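Local atomic coordinates of putative yopH targeting protein (Yersinia pestis, PDB entry 4GF3), a protein that probably acts as a type III secretion chaperone of the CesT family that binds the phosphatase YopH and assists its targeting for export. Residues A[18-23]-A[28-33]; A[6-11]-A[38-43]; A[46-51]-A[103-108]; A[79-84]-A[89-94]. All coordinates share one frame; numbering follows the deposited sequence.

Contact 1 (A[18-23]-A[28-33]); sequences EEIETN and GAVTID
The flat groups between residues 18-23 and 28-33 are peptide units rather than rings, and the one that comes closest carries the carbonyl of Glu21. Its oxygen lies 3.5 Å from Gly28 CA in a weak CA-H...O contact, bent to 120° at the hydrogen. Gly28 has no side chain to hold the two backbones apart, and Thr22 CG2 also settles near it, 4.0 Å from Gly28 CA. A water bridges the two backbones, accepting from Ala29 N at 2.9 Å; its distance to Glu21 O, 2.5 Å, is shorter than a normal bond and so uncertain. The apolar part of the contact is carried by Ile20 and Val30, whose side chains cross at about a right angle. Ile20 CG1 stands beside its backbone N (chi1 -69°) and the chain then runs on extended (chi2 -175°), which brings Ile20 CD1 to 3.9 Å from Val30 CG2. Farther back, Ile20 CG2 lies 4.3 Å from Ala29 N. Strand 28-32 forms one edge of the sheet within this chain and is bonded to strand 36-42 through Gly28 with Leu40 and Val30 with Val38. At Thr31 and Ile32 it pairs antiparallel with a strand of another protein's chain, extending the sheet across the interface. Ile20 packs on Phe11 and Ala12 of helix 4-15, whereas Val30 reaches Leu109 of helix 102-118.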
loop_
_atom_site.group_PDB
_atom_site.type_symbol
_atom_site.label_atom_id
_atom_site.label_comp_id
_atom_site.label_asym_id
_atom_site.label_seq_id
_atom_site.Cartn_x
_atom_site.Cartn_y
_atom_site.Cartn_z
ATOM N N GLU A 18 -2.359 -11.233 -13.300
ATOM C CA GLU A 18 -3.576 -11.284 -14.115
ATOM C C GLU A 18 -4.648 -10.348 -13.590
ATOM O O GLU A 18 -5.363 -9.766 -14.359
ATOM C CB GLU A 18 -4.169 -12.681 -14.193
ATOM C CG GLU A 18 -4.081 -13.308 -15.570
ATOM C CD GLU A 18 -4.525 -14.768 -15.536
ATOM O OE1 GLU A 18 -5.449 -15.096 -14.733
ATOM O OE2 GLU A 18 -3.954 -15.594 -16.303
ATOM N N GLU A 19 -4.762 -10.202 -12.268
ATOM C CA GLU A 19 -5.884 -9.445 -11.722
ATOM C C GLU A 19 -5.604 -9.126 -10.274
ATOM O O GLU A 19 -4.973 -9.929 -9.614
ATOM C CB GLU A 19 -7.137 -10.297 -11.773
ATOM C CG GLU A 19 -8.343 -9.533 -11.258
ATOM C CD GLU A 19 -9.619 -10.343 -11.278
ATOM O OE1 GLU A 19 -9.533 -11.597 -11.360
ATOM O OE2 GLU A 19 -10.689 -9.688 -11.179
ATOM N N ILE A 20 -6.033 -7.977 -9.777
ATOM C CA ILE A 20 -5.992 -7.759 -8.309
ATOM C C ILE A 20 -7.423 -7.801 -7.903
ATOM O O ILE A 20 -8.162 -6.843 -8.129
ATOM C CB ILE A 20 -5.360 -6.423 -7.934
ATOM C CG1 ILE A 20 -3.880 -6.555 -8.286
ATOM C CG2 ILE A 20 -5.522 -6.160 -6.416
ATOM C CD1 ILE A 20 -3.090 -5.383 -7.873
ATOM N N GLU A 21 -7.851 -8.936 -7.393
ATOM C CA GLU A 21 -9.249 -9.077 -7.016
ATOM C C GLU A 21 -9.612 -8.125 -5.889
ATOM O O GLU A 21 -8.803 -7.875 -5.014
ATOM C CB GLU A 21 -9.535 -10.493 -6.555
ATOM C CG GLU A 21 -9.438 -11.494 -7.691
ATOM C CD GLU A 21 -10.171 -12.789 -7.386
ATOM O OE1 GLU A 21 -9.611 -13.610 -6.616
ATOM O OE2 GLU A 21 -11.295 -12.982 -7.920
ATOM N N THR A 22 -10.834 -7.619 -5.888
ATOM C CA THR A 22 -11.303 -6.787 -4.731
ATOM C C THR A 22 -12.648 -7.303 -4.158
ATOM O O THR A 22 -13.438 -7.887 -4.871
ATOM C CB THR A 22 -11.390 -5.297 -5.041
ATOM O OG1 THR A 22 -12.508 -5.021 -5.901
ATOM C CG2 THR A 22 -10.141 -4.834 -5.666
ATOM N N ASN A 23 -12.851 -7.136 -2.858
ATOM C CA ASN A 23 -14.114 -7.519 -2.258
ATOM C C ASN A 23 -15.205 -6.475 -2.602
ATOM O O ASN A 23 -15.001 -5.640 -3.493
ATOM C CB ASN A 23 -13.953 -7.720 -0.753
ATOM C CG ASN A 23 -13.811 -6.411 0.011
ATOM O OD1 ASN A 23 -13.755 -5.296 -0.551
ATOM N ND2 ASN A 23 -13.810 -6.532 1.325
ATOM N N GLY A 28 -8.632 -4.705 -1.843
ATOM C CA GLY A 28 -7.775 -5.669 -2.562
ATOM C C GLY A 28 -6.441 -5.796 -1.826
ATOM O O GLY A 28 -6.126 -4.994 -0.931
ATOM N N ALA A 29 -5.628 -6.799 -2.215
ATOM C CA ALA A 29 -4.343 -7.014 -1.546
ATOM C C ALA A 29 -3.333 -7.744 -2.455
ATOM O O ALA A 29 -3.710 -8.585 -3.268
ATOM C CB ALA A 29 -4.548 -7.794 -0.210
ATOM N N VAL A 30 -2.058 -7.445 -2.209
ATOM C CA VAL A 30 -0.980 -8.118 -2.793
ATOM C C VAL A 30 -0.130 -8.640 -1.630
ATOM O O VAL A 30 0.229 -7.854 -0.728
ATOM C CB VAL A 30 -0.201 -7.129 -3.695
ATOM C CG1 VAL A 30 1.050 -7.788 -4.243
ATOM C CG2 VAL A 30 -1.087 -6.762 -4.885
ATOM N N THR A 31 0.270 -9.925 -1.712
ATOM C CA THR A 31 1.213 -10.531 -0.807
ATOM C C THR A 31 2.617 -10.493 -1.408
ATOM O O THR A 31 2.830 -10.912 -2.570
ATOM C CB THR A 31 0.781 -11.969 -0.439
ATOM O OG1 THR A 31 -0.443 -11.891 0.328
ATOM C CG2 THR A 31 1.832 -12.674 0.393
ATOM N N ILE A 32 3.545 -10.015 -0.588
ATOM C CA ILE A 32 4.913 -9.780 -0.974
ATOM C C ILE A 32 5.889 -10.657 -0.181
ATOM O O ILE A 32 5.973 -10.583 1.057
ATOM C CB ILE A 32 5.298 -8.306 -0.845
ATOM C CG1 ILE A 32 4.426 -7.450 -1.771
ATOM C CG2 ILE A 32 6.786 -8.152 -1.161
ATOM C CD1 ILE A 32 3.687 -6.389 -1.056
ATOM N N ASP A 33 6.639 -11.445 -0.923
ATOM C CA ASP A 33 7.607 -12.405 -0.372
ATOM C C ASP A 33 6.946 -13.299 0.704
ATOM O O ASP A 33 7.549 -13.619 1.773
ATOM C CB ASP A 33 8.847 -11.677 0.162
ATOM C CG ASP A 33 9.701 -11.054 -0.973
ATOM O OD1 ASP A 33 9.634 -11.565 -2.107
ATOM O OD2 ASP A 33 10.424 -10.056 -0.689
HETATM O O HOH W 1 -6.703 -8.878 -3.987
#

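Contact 2 (A[6-11]-A[38-43]); sequences SLLEEF and VHLAPI
Along residues 38-43, the first and only side chain to touch segment 6-11 is Leu40; the closest CA pair is Leu40 CA to Leu8 CA, 8.9 Å. Leu40 CG stands beside the backbone N (chi1 -53°), and the two methyls at the end of the branch do the touching. Leu40 CD1 lies at the edge of the Phe11 ring, near the ring plane, 3.7 Å from Phe11 CE2 and 4.1 Å from Phe11 CD2. The other methyl, Leu40 CD2, approaches the same corner at 4.0 Å from Phe11 CE2. With Phe11 CG anti to the backbone N (chi1 178°), the ring extends from the helix toward the strand. A looser contact is made by Leu8 CD2, 4.4 Å from Leu40 CD1, so the leucine meets side chains from two places on the helix. At the next position, Ala41, the CB bond turns away from the helix, and the methyl packs against an apolar side chain of another protein's chain; Pro42 then packs on Tyr4 of helix 4-15. Here the strand has one face covered by the helix and one turned to the partner, and a helix packed on an antiparallel sheet is consistent with the CesT chaperone fold.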
loop_
_atom_site.group_PDB
_atom_site.type_symbol
_atom_site.label_atom_id
_atom_site.label_comp_id
_atom_site.label_asym_id
_atom_site.label_seq_id
_atom_site.Cartn_x
_atom_site.Cartn_y
_atom_site.Cartn_z
ATOM N N SER A 6 -10.370 0.365 -13.109
ATOM C CA SER A 6 -9.468 0.379 -14.254
ATOM C C SER A 6 -8.064 0.661 -13.747
ATOM O O SER A 6 -7.105 0.147 -14.292
ATOM C CB SER A 6 -9.926 1.384 -15.317
ATOM O OG SER A 6 -9.692 2.698 -14.858
ATOM N N LEU A 7 -7.957 1.432 -12.669
ATOM C CA LEU A 7 -6.659 1.714 -12.076
ATOM C C LEU A 7 -6.063 0.407 -11.549
ATOM O O LEU A 7 -4.882 0.142 -11.752
ATOM C CB LEU A 7 -6.738 2.742 -10.931
ATOM C CG LEU A 7 -5.433 2.954 -10.178
ATOM C CD1 LEU A 7 -4.272 3.320 -11.079
ATOM C CD2 LEU A 7 -5.639 3.998 -9.078
ATOM N N LEU A 8 -6.854 -0.397 -10.837
ATOM C CA LEU A 8 -6.355 -1.666 -10.409
ATOM C C LEU A 8 -5.939 -2.578 -11.522
ATOM O O LEU A 8 -4.968 -3.340 -11.333
ATOM C CB LEU A 8 -7.351 -2.448 -9.547
ATOM C CG LEU A 8 -7.709 -1.860 -8.186
ATOM C CD1 LEU A 8 -8.463 -2.830 -7.279
ATOM C CD2 LEU A 8 -6.500 -1.369 -7.497
ATOM N N GLU A 9 -6.681 -2.598 -12.644
ATOM C CA GLU A 9 -6.273 -3.351 -13.820
ATOM C C GLU A 9 -4.917 -2.928 -14.315
ATOM O O GLU A 9 -4.102 -3.774 -14.719
ATOM C CB GLU A 9 -7.258 -3.162 -14.994
ATOM C CG GLU A 9 -8.533 -3.927 -14.832
ATOM C CD GLU A 9 -9.553 -3.579 -15.909
ATOM O OE1 GLU A 9 -9.216 -2.864 -16.892
ATOM O OE2 GLU A 9 -10.699 -4.049 -15.775
ATOM N N GLU A 10 -4.734 -1.608 -14.396
ATOM C CA GLU A 10 -3.447 -1.023 -14.815
ATOM C C GLU A 10 -2.315 -1.485 -13.923
ATOM O O GLU A 10 -1.245 -1.811 -14.397
ATOM C CB GLU A 10 -3.458 0.512 -14.739
ATOM C CG GLU A 10 -3.296 1.253 -16.005
ATOM C CD GLU A 10 -3.327 2.776 -15.785
ATOM O OE1 GLU A 10 -2.272 3.401 -15.357
ATOM O OE2 GLU A 10 -4.457 3.289 -15.940
ATOM N N PHE A 11 -2.556 -1.469 -12.624
ATOM C CA PHE A 11 -1.581 -1.799 -11.620
ATOM C C PHE A 11 -1.209 -3.264 -11.696
ATOM O O PHE A 11 -0.032 -3.586 -11.535
ATOM C CB PHE A 11 -2.195 -1.420 -10.271
ATOM C CG PHE A 11 -1.369 -1.707 -9.049
ATOM C CD1 PHE A 11 -0.026 -1.527 -9.015
ATOM C CD2 PHE A 11 -2.013 -2.105 -7.876
ATOM C CE1 PHE A 11 0.687 -1.724 -7.864
ATOM C CE2 PHE A 11 -1.285 -2.307 -6.709
ATOM C CZ PHE A 11 0.057 -2.120 -6.703
ATOM N N VAL A 38 0.307 -5.609 1.137
ATOM C CA VAL A 38 -0.051 -4.280 0.851
ATOM C C VAL A 38 -1.510 -4.340 0.465
ATOM O O VAL A 38 -1.924 -5.035 -0.449
ATOM C CB VAL A 38 0.782 -3.663 -0.300
ATOM C CG1 VAL A 38 0.187 -2.366 -0.756
ATOM C CG2 VAL A 38 2.221 -3.343 0.148
ATOM N N HIS A 39 -2.285 -3.554 1.176
ATOM C CA HIS A 39 -3.737 -3.436 0.973
ATOM C C HIS A 39 -4.066 -2.200 0.163
ATOM O O HIS A 39 -3.428 -1.140 0.286
ATOM C CB HIS A 39 -4.418 -3.308 2.330
ATOM C CG HIS A 39 -4.229 -4.496 3.200
ATOM N ND1 HIS A 39 -4.980 -5.641 3.060
ATOM C CD2 HIS A 39 -3.341 -4.743 4.198
ATOM C CE1 HIS A 39 -4.583 -6.523 3.951
ATOM N NE2 HIS A 39 -3.577 -6.002 4.629
ATOM N N LEU A 40 -5.067 -2.340 -0.690
ATOM C CA LEU A 40 -5.574 -1.275 -1.554
ATOM C C LEU A 40 -7.076 -1.096 -1.316
ATOM O O LEU A 40 -7.788 -2.046 -1.305
ATOM C CB LEU A 40 -5.416 -1.625 -3.008
ATOM C CG LEU A 40 -4.012 -2.016 -3.322
ATOM C CD1 LEU A 40 -4.001 -3.120 -4.383
ATOM C CD2 LEU A 40 -3.322 -0.724 -3.632
ATOM N N ALA A 41 -7.537 0.138 -1.176
ATOM C CA ALA A 41 -8.966 0.415 -1.023
ATOM C C ALA A 41 -9.324 1.841 -1.436
ATOM O O ALA A 41 -8.537 2.747 -1.223
ATOM C CB ALA A 41 -9.360 0.216 0.408
ATOM N N PRO A 42 -10.520 2.028 -1.972
ATOM C CA PRO A 42 -11.051 3.390 -2.140
ATOM C C PRO A 42 -11.404 3.932 -0.724
ATOM O O PRO A 42 -11.798 3.155 0.166
ATOM C CB PRO A 42 -12.270 3.208 -3.018
ATOM C CG PRO A 42 -12.525 1.764 -3.125
ATOM C CD PRO A 42 -11.498 1.000 -2.350
ATOM N N ILE A 43 -11.148 5.203 -0.483
ATOM C CA ILE A 43 -11.484 5.786 0.805
ATOM C C ILE A 43 -12.528 6.858 0.786
ATOM O O ILE A 43 -13.153 7.129 1.822
ATOM C CB ILE A 43 -10.268 6.260 1.535
ATOM C CG1 ILE A 43 -9.515 7.364 0.774
ATOM C CG2 ILE A 43 -9.381 5.098 1.839
ATOM C CD1 ILE A 43 -8.803 8.160 1.798
#

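Contact 3 (A[46-51]-A[103-108]); sequences KELVAF and TQLASV
Leu48 and Leu105 reach toward each other tip to tip, and the route of Leu48 from the backbone outward explains where they meet. Leu48 CB packs against the carbonyl oxygen of Ala41 on the neighbouring strand. CG sits between the backbone N and the carbonyl carbon (chi1 79°), and there the chain divides. One methyl, Leu48 CD1, ends 4.2 Å from Leu105 CD1; the other, Leu48 CD2, is turned to Leu7 of helix 4-15. Leu105 does not start out in the direction of the strand, but its end bends nearer, with chi1 at -97°, away from a staggered value.

These contacts lie where the antiparallel sheet of a CesT-type fold is covered by its C-terminal helix, 102-118. The alternation of strand 47-56 sets the pattern: the CB bonds of Leu48 and Ala50 point toward the helix, whereas those of Val49 and Phe51 point away, and these two pack on apolar side chains of another protein's chain.

Ala50 and Val108 form the second pair; Ala50 CA and Val108 CA, 7.5 Å apart, are the nearest CA pair of the two segments. Val108 CG1 meets Ala50 CB at 3.9 Å. Val108 follows Leu105 by three residues, about one turn on, so the two can meet the same strand, Val108 directly and Leu105 by its end. Val108 packs in addition on Ser93 of strand 88-96, while Leu105 touches Leu7 and Phe11.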
loop_
_atom_site.group_PDB
_atom_site.type_symbol
_atom_site.label_atom_id
_atom_site.label_comp_id
_atom_site.label_asym_id
_atom_site.label_seq_id
_atom_site.Cartn_x
_atom_site.Cartn_y
_atom_site.Cartn_z
ATOM N N LYS A 46 -12.911 10.168 -4.571
ATOM C CA LYS A 46 -11.774 10.591 -5.427
ATOM C C LYS A 46 -10.408 9.943 -5.130
ATOM O O LYS A 46 -9.465 10.059 -5.930
ATOM C CB LYS A 46 -11.586 12.099 -5.295
ATOM C CG LYS A 46 -12.704 12.903 -5.887
ATOM C CD LYS A 46 -12.623 13.043 -7.396
ATOM C CE LYS A 46 -13.951 13.483 -8.021
ATOM N NZ LYS A 46 -14.036 13.078 -9.452
ATOM N N GLU A 47 -10.308 9.224 -4.010
ATOM C CA GLU A 47 -9.012 8.838 -3.462
ATOM C C GLU A 47 -8.963 7.390 -3.076
ATOM O O GLU A 47 -9.973 6.790 -2.655
ATOM C CB GLU A 47 -8.620 9.691 -2.283
ATOM C CG GLU A 47 -8.516 11.160 -2.590
ATOM C CD GLU A 47 -8.228 11.945 -1.297
ATOM O OE1 GLU A 47 -9.150 12.366 -0.587
ATOM O OE2 GLU A 47 -7.085 12.083 -0.940
ATOM N N LEU A 48 -7.786 6.818 -3.188
ATOM C CA LEU A 48 -7.547 5.508 -2.637
ATOM C C LEU A 48 -6.370 5.523 -1.699
ATOM O O LEU A 48 -5.598 6.481 -1.631
ATOM C CB LEU A 48 -7.338 4.428 -3.707
ATOM C CG LEU A 48 -5.904 4.412 -4.360
ATOM C CD1 LEU A 48 -5.568 3.016 -4.886
ATOM C CD2 LEU A 48 -5.758 5.441 -5.461
ATOM N N VAL A 49 -6.249 4.440 -0.961
ATOM C CA VAL A 49 -5.050 4.215 -0.149
ATOM C C VAL A 49 -4.424 2.896 -0.436
ATOM O O VAL A 49 -5.098 1.925 -0.834
ATOM C CB VAL A 49 -5.310 4.254 1.358
ATOM C CG1 VAL A 49 -5.693 5.665 1.807
ATOM C CG2 VAL A 49 -6.400 3.221 1.726
ATOM N N ALA A 50 -3.108 2.869 -0.228
ATOM C CA ALA A 50 -2.307 1.682 -0.227
ATOM C C ALA A 50 -1.584 1.659 1.108
ATOM O O ALA A 50 -1.054 2.689 1.598
ATOM C CB ALA A 50 -1.319 1.704 -1.365
ATOM N N PHE A 51 -1.654 0.537 1.778
ATOM C CA PHE A 51 -1.121 0.480 3.165
ATOM C C PHE A 51 -0.723 -0.911 3.594
ATOM O O PHE A 51 -1.239 -1.920 3.053
ATOM C CB PHE A 51 -2.107 1.120 4.187
ATOM C CG PHE A 51 -3.359 0.346 4.415
ATOM C CD1 PHE A 51 -3.447 -0.589 5.471
ATOM C CD2 PHE A 51 -4.454 0.525 3.593
ATOM C CE1 PHE A 51 -4.595 -1.301 5.682
ATOM C CE2 PHE A 51 -5.627 -0.158 3.844
ATOM C CZ PHE A 51 -5.698 -1.065 4.889
ATOM N N THR A 103 2.039 2.588 -12.808
ATOM C CA THR A 103 3.433 2.785 -12.411
ATOM C C THR A 103 3.661 3.463 -11.107
ATOM O O THR A 103 4.466 3.005 -10.307
ATOM C CB THR A 103 4.207 3.567 -13.489
ATOM O OG1 THR A 103 4.038 2.914 -14.722
ATOM C CG2 THR A 103 5.685 3.718 -13.098
ATOM N N GLN A 104 2.923 4.529 -10.802
ATOM C CA GLN A 104 3.091 5.128 -9.508
ATOM C C GLN A 104 2.615 4.235 -8.414
ATOM O O GLN A 104 3.198 4.166 -7.356
ATOM C CB GLN A 104 2.376 6.501 -9.359
ATOM C CG GLN A 104 2.678 7.110 -7.967
ATOM C CD GLN A 104 2.149 8.551 -7.801
ATOM O OE1 GLN A 104 0.969 8.855 -8.018
ATOM N NE2 GLN A 104 3.030 9.425 -7.454
ATOM N N LEU A 105 1.539 3.500 -8.671
ATOM C CA LEU A 105 1.084 2.589 -7.619
ATOM C C LEU A 105 2.105 1.503 -7.303
ATOM O O LEU A 105 2.314 1.107 -6.156
ATOM C CB LEU A 105 -0.285 1.971 -7.970
ATOM C CG LEU A 105 -1.581 2.552 -7.430
ATOM C CD1 LEU A 105 -2.754 1.566 -7.634
ATOM C CD2 LEU A 105 -1.455 2.928 -5.947
ATOM N N ALA A 106 2.758 1.015 -8.332
ATOM C CA ALA A 106 3.830 0.037 -8.183
ATOM C C ALA A 106 5.004 0.684 -7.425
ATOM O O ALA A 106 5.615 0.022 -6.576
ATOM C CB ALA A 106 4.246 -0.510 -9.542
ATOM N N SER A 107 5.325 1.962 -7.683
ATOM C CA SER A 107 6.368 2.654 -6.877
ATOM C C SER A 107 5.993 2.770 -5.417
ATOM O O SER A 107 6.847 2.627 -4.535
ATOM C CB SER A 107 6.676 4.084 -7.372
ATOM O OG SER A 107 7.241 4.036 -8.634
ATOM N N VAL A 108 4.739 3.097 -5.156
ATOM C CA VAL A 108 4.197 3.105 -3.783
ATOM C C VAL A 108 4.372 1.752 -3.121
ATOM O O VAL A 108 4.867 1.624 -2.007
ATOM C CB VAL A 108 2.701 3.536 -3.772
ATOM C CG1 VAL A 108 2.065 3.327 -2.416
ATOM C CG2 VAL A 108 2.617 5.007 -4.114
#

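Contact 4 (A[79-84]-A[89-94]); sequences IRCALD and WLLWSQ
Arg80 N donates to Trp92 O over 2.7 Å in a nearly straight bond, 176° at the hydrogen, and the same oxygen receives a weaker CA-H...O contact from Ile79 CA at 3.4 Å. The return bond, Trp92 N to Arg80 O, measures 2.8 Å. Two residues on, Ala82 N to Leu90 O and Leu90 N to Ala82 O repeat the exchange, each at 2.8 Å. Between and beyond these lie the non-hydrogen-bonded pairs Cys81 with Leu91 and Leu83 with Trp89.

Each tryptophan takes an aliphatic group over one ring face. With Trp92 CG between its own backbone N and carbonyl carbon (chi1 63°), the indole turns across the strand pair, and Arg80 CB stands 3.6 Å from the centroid of the Trp92 six-membered ring, 21° off the normal, a CH-pi contact. The guanidinium leads away, NH2 bonding to Leu71 O. On the other side of the sheet, Leu83 CD2 sits 3.6 Å from the six-membered-ring centroid of Trp89, whose NE1 bonds to Gln62 OE1. Cys81 SG joins that side, 3.6 Å from Leu91 CD2. The reciprocal bonds mark antiparallel pairing; with consecutive strands and a short connection this is a beta hairpin, 80-83 lying outermost within this chain.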
loop_
_atom_site.group_PDB
_atom_site.type_symbol
_atom_site.label_atom_id
_atom_site.label_comp_id
_atom_site.label_asym_id
_atom_site.label_seq_id
_atom_site.Cartn_x
_atom_site.Cartn_y
_atom_site.Cartn_z
ATOM N N ILE A 79 4.994 8.275 1.378
ATOM C CA ILE A 79 4.724 7.248 2.371
ATOM C C ILE A 79 4.656 7.882 3.761
ATOM O O ILE A 79 5.626 8.534 4.199
ATOM C CB ILE A 79 5.843 6.187 2.407
ATOM C CG1 ILE A 79 6.050 5.486 1.049
ATOM C CG2 ILE A 79 5.541 5.171 3.489
ATOM C CD1 ILE A 79 4.772 4.998 0.378
ATOM N N ARG A 80 3.545 7.702 4.449
ATOM C CA ARG A 80 3.364 8.195 5.778
ATOM C C ARG A 80 3.309 7.013 6.747
ATOM O O ARG A 80 2.966 5.879 6.353
ATOM C CB ARG A 80 2.072 8.973 5.885
ATOM C CG ARG A 80 1.937 10.076 4.815
ATOM C CD ARG A 80 2.990 11.157 5.003
ATOM N NE ARG A 80 2.726 12.352 4.202
ATOM C CZ ARG A 80 3.565 13.370 4.155
ATOM N NH1 ARG A 80 4.747 13.309 4.826
ATOM N NH2 ARG A 80 3.275 14.445 3.424
ATOM N N CYS A 81 3.479 7.321 8.033
ATOM C CA CYS A 81 3.632 6.248 9.055
ATOM C C CYS A 81 2.806 6.579 10.251
ATOM O O CYS A 81 2.928 7.661 10.788
ATOM C CB CYS A 81 5.078 6.050 9.470
ATOM S SG CYS A 81 6.315 5.955 8.126
ATOM N N ALA A 82 1.939 5.656 10.631
ATOM C CA ALA A 82 1.160 5.700 11.856
ATOM C C ALA A 82 1.638 4.578 12.790
ATOM O O ALA A 82 2.309 3.638 12.373
ATOM C CB ALA A 82 -0.320 5.477 11.573
ATOM N N LEU A 83 1.206 4.632 14.034
ATOM C CA LEU A 83 1.337 3.468 14.899
ATOM C C LEU A 83 -0.009 2.921 15.243
ATOM O O LEU A 83 -0.946 3.657 15.637
ATOM C CB LEU A 83 2.054 3.801 16.214
ATOM C CG LEU A 83 3.510 4.205 16.096
ATOM C CD1 LEU A 83 3.927 4.776 17.430
ATOM C CD2 LEU A 83 4.399 3.032 15.745
ATOM N N ASP A 84 -0.080 1.618 15.198
ATOM C CA ASP A 84 -1.226 0.940 15.723
ATOM C C ASP A 84 -1.177 0.715 17.212
ATOM O O ASP A 84 -0.242 1.124 17.932
ATOM C CB ASP A 84 -1.524 -0.303 14.905
ATOM C CG ASP A 84 -0.699 -1.511 15.317
ATOM O OD1 ASP A 84 0.032 -1.521 16.332
ATOM O OD2 ASP A 84 -0.743 -2.429 14.520
ATOM N N TRP A 89 4.196 -0.314 13.278
ATOM C CA TRP A 89 4.120 0.672 12.238
ATOM C C TRP A 89 3.051 0.291 11.228
ATOM O O TRP A 89 2.938 -0.871 10.815
ATOM C CB TRP A 89 5.455 0.812 11.537
ATOM C CG TRP A 89 6.481 1.464 12.409
ATOM C CD1 TRP A 89 7.633 0.911 12.947
ATOM C CD2 TRP A 89 6.478 2.834 12.795
ATOM N NE1 TRP A 89 8.330 1.865 13.637
ATOM C CE2 TRP A 89 7.648 3.055 13.554
ATOM C CE3 TRP A 89 5.619 3.890 12.546
ATOM C CZ2 TRP A 89 7.953 4.309 14.111
ATOM C CZ3 TRP A 89 5.918 5.142 13.119
ATOM C CH2 TRP A 89 7.088 5.328 13.858
ATOM N N LEU A 90 2.286 1.292 10.851
ATOM C CA LEU A 90 1.309 1.171 9.781
ATOM C C LEU A 90 1.716 2.207 8.733
ATOM O O LEU A 90 1.610 3.424 8.970
ATOM C CB LEU A 90 -0.086 1.473 10.312
ATOM C CG LEU A 90 -1.285 0.999 9.454
ATOM C CD1 LEU A 90 -2.544 1.065 10.296
ATOM C CD2 LEU A 90 -1.461 1.787 8.163
ATOM N N LEU A 91 2.140 1.710 7.572
ATOM C CA LEU A 91 2.756 2.511 6.511
ATOM C C LEU A 91 1.713 2.703 5.426
ATOM O O LEU A 91 0.964 1.745 5.061
ATOM C CB LEU A 91 3.975 1.801 5.969
ATOM C CG LEU A 91 5.033 1.330 6.967
ATOM C CD1 LEU A 91 6.159 0.658 6.204
ATOM C CD2 LEU A 91 5.479 2.498 7.811
ATOM N N TRP A 92 1.577 3.925 4.911
ATOM C CA TRP A 92 0.451 4.191 4.082
ATOM C C TRP A 92 0.712 5.357 3.109
ATOM O O TRP A 92 1.593 6.231 3.289
ATOM C CB TRP A 92 -0.846 4.450 4.881
ATOM C CG TRP A 92 -0.788 5.680 5.772
ATOM C CD1 TRP A 92 -0.438 5.702 7.101
ATOM C CD2 TRP A 92 -1.191 7.033 5.447
ATOM N NE1 TRP A 92 -0.639 6.949 7.626
ATOM C CE2 TRP A 92 -1.000 7.810 6.621
ATOM C CE3 TRP A 92 -1.612 7.686 4.250
ATOM C CZ2 TRP A 92 -1.276 9.185 6.656
ATOM C CZ3 TRP A 92 -1.843 9.042 4.277
ATOM C CH2 TRP A 92 -1.699 9.771 5.482
ATOM N N SER A 93 0.004 5.293 2.008
ATOM C CA SER A 93 0.011 6.418 1.048
ATOM C C SER A 93 -1.418 6.633 0.562
ATOM O O SER A 93 -2.210 5.669 0.381
ATOM C CB SER A 93 0.942 6.193 -0.169
ATOM O OG SER A 93 1.056 7.394 -0.925
ATOM N N GLN A 94 -1.754 7.904 0.361
ATOM C CA GLN A 94 -3.086 8.324 -0.047
ATOM C C GLN A 94 -2.986 9.074 -1.371
ATOM O O GLN A 94 -2.210 9.983 -1.477
ATOM C CB GLN A 94 -3.739 9.188 1.064
ATOM C CG GLN A 94 -5.186 9.589 0.758
ATOM C CD GLN A 94 -5.923 10.114 2.019
ATOM O OE1 GLN A 94 -5.646 9.706 3.174
ATOM N NE2 GLN A 94 -6.886 10.968 1.786
#

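How the contacts relate
All four contacts reach one antiparallel sheet. Contacts 2 and 3 are buried, with centres about 7 Å apart; each sets a helix on a strand through apolar side chains without a hydrogen bond across, and their neighbouring strands, 36-42 and 47-56, are joined by backbone bonds. Contact 3 meets contact 4 likewise, through Ala50 O and Ser93 N. Contacts 1 and 4 involve the two outermost strands, on opposite sides of the chain's centre and about 19 Å apart between centres. Contact 4, partly buried, is a regular bonded hairpin, whereas contact 1, mostly buried, joins loop to strand with a water and a few aliphatic touches.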